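Local coordinates for protein tudor (Drosophila melanogaster, PDB 4Q5W), which is required for primordial germ cell formation and may act with Aubergine and AGO3 in the piRNA pathway, here seen as its ninth extended Tudor module, at residues E143-N146 against P152-R155; I7-E12 against Y18-E23. All coordinates share one frame; numbering follows the deposited sequence.

How the interactions relate
Both contacts are antiparallel pairings in one five-stranded mixed sheet, with centres about 14 Å apart. Interaction 2 comes first along the chain and joins strands 5-11 and 16-21; interaction 1 follows in series and joins strands 139-144 and 153-158. Strands 139-144 and 5-11 are neighbours, so the sheet curls back on itself in the 1-2-3-5-4 order of the OB fold, as in the SN-like half of extended Tudor modules. Each hairpin is offset by a classic bulge. F144 CZ of interaction 1 packs 3.9 Å from F21 CZ of interaction 2. Residues from both ends of the sequence thus build one half-module, beside the four-stranded core Tudor sheet formed by strands 52-56 to 87-90.

Interaction 1: E143-N146 against P152-R155; sequences EFVN and PVVR
The carbonyl oxygen V153 O is gripped by two successive amides, V145 N at 2.7 Å and N146 N at 3.1 Å from it. Both donors come from the same face of the carbonyl plane, and the bond from N146 is the straighter (168° at the hydrogen, against 145° for V145). With two residues set against one, this is a classic beta bulge. Beyond it the ladder is regular on one side, where R155 N reaches E143 O at 2.7 Å, while on the other V153 N returns a bond to N146 O. The bulge turns V145 toward the opposite strand, and its CG2 sits over the centre of one face of the R155 guanidinium, 3.9 Å from R155 CZ. E143 runs alongside R155 with CG anti to the backbone N (chi1 166°), which carries its carboxylate to the guanidinium edge. The resulting salt bridge is modelled implausibly short, and E143 has two conformers, so its detail is doubtful.

F144 and V154 occupy the other face as a non-hydrogen-bonded pair and lie side by side. F144 CD1 approaches V154 CG1 obliquely at 3.5 Å, and the same flank of the ring has P152 CB near its plane, 4.0 Å from F144 CE1. An alanine in place of F144 is likely to leave V154 CG1 and P152 CB without the ring that packs against them. N146 OD1 turns back to accept from S148 OG in the hairpin loop, while backbone bonds tie P152 and V154 to S111. Two amides sharing V153 O thus set the bulge and bring V145 over the R155 guanidinium, while F144, V154 and P152 make an apolar face; E143 is exposed, so its pairing with R155 is probably weakened by water.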
ATOM      1  N   GLU A 143      -6.408   7.352 -14.027  1.00 14.25           N
ATOM      2  CA  GLU A 143      -6.002   7.771 -15.361  0.70 18.79           C
ATOM      3  C   GLU A 143      -4.496   8.023 -15.373  1.00 19.13           C
ATOM      4  O   GLU A 143      -3.977   8.669 -14.462  1.00 22.62           O
ATOM      5  CB  GLU A 143      -6.749   9.047 -15.757  0.70 18.00           C
ATOM      6  CG  GLU A 143      -6.179   9.759 -16.969  0.70 23.87           C
ATOM      7  CD  GLU A 143      -6.997  10.973 -17.362  0.70 28.89           C
ATOM      8  OE1 GLU A 143      -8.202  11.002 -17.029  0.70 26.48           O
ATOM      9  OE2 GLU A 143      -6.436  11.897 -17.997  0.70 28.27           O
ATOM     10  N   PHE A 144      -3.804   7.538 -16.400  1.00 20.07           N
ATOM     11  CA  PHE A 144      -2.353   7.723 -16.473  1.00 21.95           C
ATOM     12  C   PHE A 144      -1.902   9.026 -17.123  1.00 19.13           C
ATOM     13  O   PHE A 144      -2.241   9.321 -18.262  1.00 23.27           O
ATOM     14  CB  PHE A 144      -1.677   6.518 -17.134  1.00 23.14           C
ATOM     15  CG  PHE A 144      -1.655   5.302 -16.258  1.00 23.34           C
ATOM     16  CD1 PHE A 144      -0.601   5.080 -15.399  1.00 26.32           C
ATOM     17  CD2 PHE A 144      -2.707   4.406 -16.266  1.00 24.17           C
ATOM     18  CE1 PHE A 144      -0.585   3.978 -14.571  1.00 30.27           C
ATOM     19  CE2 PHE A 144      -2.697   3.305 -15.438  1.00 23.63           C
ATOM     20  CZ  PHE A 144      -1.637   3.092 -14.593  1.00 27.59           C
ATOM     21  N   VAL A 145      -1.121   9.803 -16.377  1.00 19.50           N
ATOM     22  CA  VAL A 145      -0.547  11.039 -16.892  1.00 22.94           C
ATOM     23  C   VAL A 145       0.772  10.744 -17.584  1.00 24.56           C
ATOM     24  O   VAL A 145       1.029  11.231 -18.686  1.00 28.29           O
ATOM     25  CB  VAL A 145      -0.273  12.052 -15.770  1.00 23.91           C
ATOM     26  CG1 VAL A 145       0.250  13.364 -16.353  1.00 27.64           C
ATOM     27  CG2 VAL A 145      -1.528  12.284 -14.932  1.00 28.03           C
ATOM     28  N   ASN A 146       1.612   9.949 -16.931  1.00 22.17           N
ATOM     29  CA  ASN A 146       2.919   9.599 -17.477  1.00 27.31           C
ATOM     30  C   ASN A 146       3.269   8.160 -17.136  1.00 26.80           C
ATOM     31  O   ASN A 146       3.730   7.875 -16.032  1.00 25.83           O
ATOM     32  CB  ASN A 146       3.996  10.536 -16.922  1.00 32.29           C
ATOM     33  CG  ASN A 146       5.372  10.303 -17.550  1.00 36.45           C
ATOM     34  OD1 ASN A 146       5.601   9.319 -18.259  1.00 31.35           O
ATOM     35  ND2 ASN A 146       6.296  11.214 -17.276  1.00 40.24           N
ATOM     36  N   PRO A 152       4.884   5.581 -12.195  1.00 17.51           N
ATOM     37  CA  PRO A 152       4.057   6.256 -13.193  1.00 15.50           C
ATOM     38  C   PRO A 152       3.179   7.293 -12.513  1.00 18.69           C
ATOM     39  O   PRO A 152       2.724   7.056 -11.398  1.00 16.03           O
ATOM     40  CB  PRO A 152       3.188   5.123 -13.752  1.00 20.85           C
ATOM     41  CG  PRO A 152       3.900   3.881 -13.413  1.00 27.50           C
ATOM     42  CD  PRO A 152       4.619   4.132 -12.144  1.00 20.69           C
ATOM     43  N   VAL A 153       2.970   8.431 -13.165  1.00 16.70           N
ATOM     44  CA  VAL A 153       2.142   9.487 -12.605  1.00 17.65           C
ATOM     45  C   VAL A 153       0.690   9.320 -13.041  1.00 16.92           C
ATOM     46  O   VAL A 153       0.421   9.086 -14.219  1.00 21.27           O
ATOM     47  CB  VAL A 153       2.657  10.869 -13.020  1.00 20.91           C
ATOM     48  CG1 VAL A 153       1.800  11.957 -12.407  1.00 19.30           C
ATOM     49  CG2 VAL A 153       4.117  11.028 -12.600  1.00 21.51           C
ATOM     50  N   VAL A 154      -0.237   9.443 -12.090  1.00 11.83           N
ATOM     51  CA  VAL A 154      -1.649   9.183 -12.352  1.00 18.63           C
ATOM     52  C   VAL A 154      -2.549  10.255 -11.762  1.00 16.61           C
ATOM     53  O   VAL A 154      -2.134  11.014 -10.876  1.00 19.95           O
ATOM     54  CB  VAL A 154      -2.092   7.860 -11.712  1.00 14.81           C
ATOM     55  CG1 VAL A 154      -1.343   6.677 -12.329  1.00 16.20           C
ATOM     56  CG2 VAL A 154      -1.890   7.922 -10.216  1.00 13.76           C
ATOM     57  N   ARG A 155      -3.780  10.311 -12.268  1.00 15.07           N
ATOM     58  CA  ARG A 155      -4.844  11.106 -11.672  1.00 14.01           C
ATOM     59  C   ARG A 155      -5.840  10.166 -11.027  1.00 14.30           C
ATOM     60  O   ARG A 155      -6.284   9.213 -11.661  1.00 20.36           O
ATOM     61  CB  ARG A 155      -5.581  11.924 -12.723  1.00 15.81           C
ATOM     62  CG  ARG A 155      -4.824  13.118 -13.235  1.00 23.35           C
ATOM     63  CD  ARG A 155      -5.736  13.963 -14.097  1.00 27.76           C
ATOM     64  NE  ARG A 155      -4.957  14.753 -15.034  1.00 40.24           N
ATOM     65  CZ  ARG A 155      -4.589  14.310 -16.230  1.00 47.07           C
ATOM     66  NH1 ARG A 155      -4.943  13.095 -16.621  1.00 45.21           N
ATOM     67  NH2 ARG A 155      -3.872  15.082 -17.035  1.00 53.81           N
TER

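Interaction 2: I7-E12 against Y18-E23; sequences IITHVE and YLQFSE
The rings of H10 and Y18 run side by side along one face of the hairpin, their planes at 52° and their centroids 5.7 Å apart, an oblique meeting. Y18 CD1 lies at the edge of the imidazole, 3.7 Å from H10 CD2. A first torsion of 178° swings the imidazole away from the backbone N of H10 and along the tyrosine, and its NE2 donates to E12 OE1 at 3.1 Å almost in the ring plane, which fixes the rotation of the imidazole. A water that donates to the same carboxylate oxygen makes a weak link to Y18 OH.

T9 points toward the partner strand and crosses both Y18 and Q20 at about a right angle. Its CG2 lies 3.6 Å from Q20 CD, against the amide end of an extended side chain. The polar ends are taken up by the core Tudor sheet: T9 OG1 bonds to Y84 O and Q20 NE2 to D83 O, both in the turn between strands 77-81 and 87-90. Across the other face, I8 and L19 lie side by side, pointing the same way, as a non-hydrogen-bonded pair, with I8 CG1 3.7 Å from L19 CG, and pack on toward L133, V140 and V142.

Backbone bonds frame this arrangement, with I7 and Q20 exchanging two and Y18 N reaching H10 O at 2.9 Å. T9 and H10 together face Y18, a classic beta bulge in the first hairpin of the OB-fold, SN-like half of an extended Tudor module.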
ATOM      1  N   ILE A   7      -7.868  -0.297  -6.009  1.00 12.57           N
ATOM      2  CA  ILE A   7      -8.022  -0.033  -4.581  0.50 12.52           C
ATOM      3  C   ILE A   7      -6.683   0.371  -3.981  1.00 14.26           C
ATOM      4  O   ILE A   7      -5.683  -0.336  -4.145  1.00 13.07           O
ATOM      5  CB  ILE A   7      -8.519  -1.265  -3.826  0.50 13.74           C
ATOM      6  CG1 ILE A   7      -9.923  -1.648  -4.287  0.50 16.57           C
ATOM      7  CG2 ILE A   7      -8.501  -1.009  -2.317  0.50 15.85           C
ATOM      8  CD1 ILE A   7     -10.399  -2.960  -3.701  0.50 20.83           C
ATOM      9  N   ILE A   8      -6.650   1.510  -3.295  1.00 12.99           N
ATOM     10  CA  ILE A   8      -5.422   1.940  -2.633  1.00 10.08           C
ATOM     11  C   ILE A   8      -5.234   1.158  -1.342  1.00 11.14           C
ATOM     12  O   ILE A   8      -6.105   1.155  -0.469  1.00 13.70           O
ATOM     13  CB  ILE A   8      -5.419   3.464  -2.393  1.00  9.17           C
ATOM     14  CG1 ILE A   8      -5.387   4.167  -3.753  1.00 15.12           C
ATOM     15  CG2 ILE A   8      -4.219   3.888  -1.540  1.00 12.24           C
ATOM     16  CD1 ILE A   8      -5.518   5.679  -3.690  1.00 17.19           C
ATOM     17  N   THR A   9      -4.098   0.467  -1.256  1.00 12.80           N
ATOM     18  CA  THR A   9      -3.797  -0.403  -0.122  1.00 13.01           C
ATOM     19  C   THR A   9      -2.742   0.168   0.830  1.00 12.04           C
ATOM     20  O   THR A   9      -2.661  -0.255   1.987  1.00 16.83           O
ATOM     21  CB  THR A   9      -3.382  -1.820  -0.589  1.00 12.64           C
ATOM     22  OG1 THR A   9      -2.373  -1.725  -1.597  1.00 14.98           O
ATOM     23  CG2 THR A   9      -4.579  -2.562  -1.149  1.00 14.01           C
ATOM     24  N   HIS A  10      -1.942   1.124   0.360  1.00 15.04           N
ATOM     25  CA  HIS A  10      -0.962   1.779   1.237  1.00 14.74           C
ATOM     26  C   HIS A  10      -0.477   3.091   0.665  1.00 15.93           C
ATOM     27  O   HIS A  10      -0.154   3.185  -0.515  1.00 11.47           O
ATOM     28  CB  HIS A  10       0.269   0.894   1.487  1.00 11.98           C
ATOM     29  CG  HIS A  10       1.314   1.551   2.337  1.00 13.44           C
ATOM     30  ND1 HIS A  10       1.105   1.855   3.667  1.00 17.12           N
ATOM     31  CD2 HIS A  10       2.567   1.977   2.048  1.00 15.61           C
ATOM     32  CE1 HIS A  10       2.186   2.435   4.161  1.00 16.84           C
ATOM     33  NE2 HIS A  10       3.087   2.524   3.197  1.00 16.22           N
ATOM     34  N   VAL A  11      -0.393   4.103   1.515  1.00 16.71           N
ATOM     35  CA  VAL A  11       0.165   5.378   1.092  1.00 15.94           C
ATOM     36  C   VAL A  11       1.463   5.660   1.826  1.00 14.24           C
ATOM     37  O   VAL A  11       1.463   5.806   3.043  1.00 16.57           O
ATOM     38  CB  VAL A  11      -0.813   6.524   1.365  1.00 13.16           C
ATOM     39  CG1 VAL A  11      -0.144   7.874   1.049  1.00 12.27           C
ATOM     40  CG2 VAL A  11      -2.059   6.328   0.540  1.00 14.64           C
ATOM     41  N   GLU A  12       2.573   5.721   1.096  1.00 13.86           N
ATOM     42  CA  GLU A  12       3.843   6.108   1.704  1.00 16.45           C
ATOM     43  C   GLU A  12       3.945   7.631   1.717  1.00 16.53           C
ATOM     44  O   GLU A  12       4.310   8.242   2.722  1.00 15.87           O
ATOM     45  CB  GLU A  12       5.013   5.509   0.926  1.00 20.26           C
ATOM     46  CG  GLU A  12       6.364   5.716   1.599  1.00 21.93           C
ATOM     47  CD  GLU A  12       6.496   4.926   2.892  1.00 27.44           C
ATOM     48  OE1 GLU A  12       5.858   3.858   3.020  1.00 29.24           O
ATOM     49  OE2 GLU A  12       7.233   5.378   3.786  1.00 24.22           O
ATOM     50  N   TYR A  18       0.570   2.606  -3.216  1.00 14.13           N
ATOM     51  CA  TYR A  18       0.341   1.217  -3.622  1.00 11.43           C
ATOM     52  C   TYR A  18      -1.121   0.985  -3.982  1.00 11.82           C
ATOM     53  O   TYR A  18      -2.003   1.281  -3.179  1.00 13.21           O
ATOM     54  CB  TYR A  18       0.722   0.270  -2.476  1.00  9.74           C
ATOM     55  CG  TYR A  18       2.211   0.153  -2.243  1.00 12.77           C
ATOM     56  CD1 TYR A  18       2.896   1.112  -1.507  1.00 15.50           C
ATOM     57  CD2 TYR A  18       2.921  -0.928  -2.738  1.00 14.09           C
ATOM     58  CE1 TYR A  18       4.259   1.003  -1.285  1.00 17.58           C
ATOM     59  CE2 TYR A  18       4.288  -1.049  -2.521  1.00 16.26           C
ATOM     60  CZ  TYR A  18       4.948  -0.080  -1.793  1.00 18.64           C
ATOM     61  OH  TYR A  18       6.305  -0.198  -1.578  1.00 17.83           O
ATOM     62  N   LEU A  19      -1.380   0.458  -5.183  1.00 12.40           N
ATOM     63  CA  LEU A  19      -2.743   0.187  -5.635  1.00 13.14           C
ATOM     64  C   LEU A  19      -2.866  -1.210  -6.196  1.00 12.73           C
ATOM     65  O   LEU A  19      -1.973  -1.679  -6.895  1.00 14.32           O
ATOM     66  CB  LEU A  19      -3.158   1.127  -6.782  1.00 19.69           C
ATOM     67  CG  LEU A  19      -3.430   2.598  -6.521  1.00 28.35           C
ATOM     68  CD1 LEU A  19      -2.123   3.277  -6.347  1.00 34.43           C
ATOM     69  CD2 LEU A  19      -4.195   3.226  -7.662  1.00 28.31           C
ATOM     70  N   GLN A  20      -4.003  -1.845  -5.947  1.00 11.95           N
ATOM     71  CA  GLN A  20      -4.305  -3.115  -6.588  1.00 14.04           C
ATOM     72  C   GLN A  20      -5.318  -2.877  -7.692  1.00 14.98           C
ATOM     73  O   GLN A  20      -6.451  -2.502  -7.422  1.00 11.34           O
ATOM     74  CB  GLN A  20      -4.860  -4.100  -5.567  1.00 11.25           C
ATOM     75  CG  GLN A  20      -3.868  -4.418  -4.456  1.00 13.47           C
ATOM     76  CD  GLN A  20      -4.462  -5.337  -3.418  1.00 14.61           C
ATOM     77  OE1 GLN A  20      -5.672  -5.576  -3.403  1.00 12.60           O
ATOM     78  NE2 GLN A  20      -3.611  -5.885  -2.557  1.00 14.19           N
ATOM     79  N   PHE A  21      -4.906  -3.079  -8.941  1.00 15.14           N
ATOM     80  CA  PHE A  21      -5.806  -2.858 -10.071  1.00 12.16           C
ATOM     81  C   PHE A  21      -6.811  -3.994 -10.177  1.00 13.96           C
ATOM     82  O   PHE A  21      -6.495  -5.137  -9.843  1.00 14.39           O
ATOM     83  CB  PHE A  21      -5.013  -2.666 -11.357  1.00 13.02           C
ATOM     84  CG  PHE A  21      -4.361  -1.322 -11.438  1.00 14.99           C
ATOM     85  CD1 PHE A  21      -3.086  -1.129 -10.946  1.00 13.61           C
ATOM     86  CD2 PHE A  21      -5.044  -0.240 -11.972  1.00 14.87           C
ATOM     87  CE1 PHE A  21      -2.488   0.121 -10.993  1.00 14.84           C
ATOM     88  CE2 PHE A  21      -4.448   1.016 -12.028  1.00 16.34           C
ATOM     89  CZ  PHE A  21      -3.171   1.191 -11.540  1.00 17.02           C
ATOM     90  N   SER A  22      -8.024  -3.669 -10.622  1.00 12.75           N
ATOM     91  CA  SER A  22      -9.150  -4.610 -10.532  1.00 12.66           C
ATOM     92  C   SER A  22      -8.926  -5.929 -11.257  1.00 13.41           C
ATOM     93  O   SER A  22      -9.494  -6.949 -10.865  1.00 14.90           O
ATOM     94  CB  SER A  22     -10.473  -3.957 -10.980  1.00 13.36           C
ATOM     95  OG  SER A  22     -10.514  -3.720 -12.379  1.00 17.80           O
ATOM     96  N   GLU A  23      -8.096  -5.913 -12.302  1.00 15.17           N
ATOM     97  CA  GLU A  23      -7.767  -7.134 -13.047  1.00 18.48           C
ATOM     98  C   GLU A  23      -7.222  -8.234 -12.133  1.00 15.75           C
ATOM     99  O   GLU A  23      -7.338  -9.419 -12.449  1.00 15.38           O
ATOM    100  CB  GLU A  23      -6.738  -6.849 -14.151  1.00 21.52           C
ATOM    101  CG  GLU A  23      -5.356  -6.511 -13.595  1.00 23.56           C
ATOM    102  CD  GLU A  23      -4.244  -6.455 -14.641  1.00 32.61           C
ATOM    103  OE1 GLU A  23      -4.531  -6.583 -15.855  1.00 32.45           O
ATOM    104  OE2 GLU A  23      -3.070  -6.274 -14.227  1.00 32.44           O
TER
HETATM  105  O   HOH W   1       6.925   2.314   0.548  1.00 22.54           O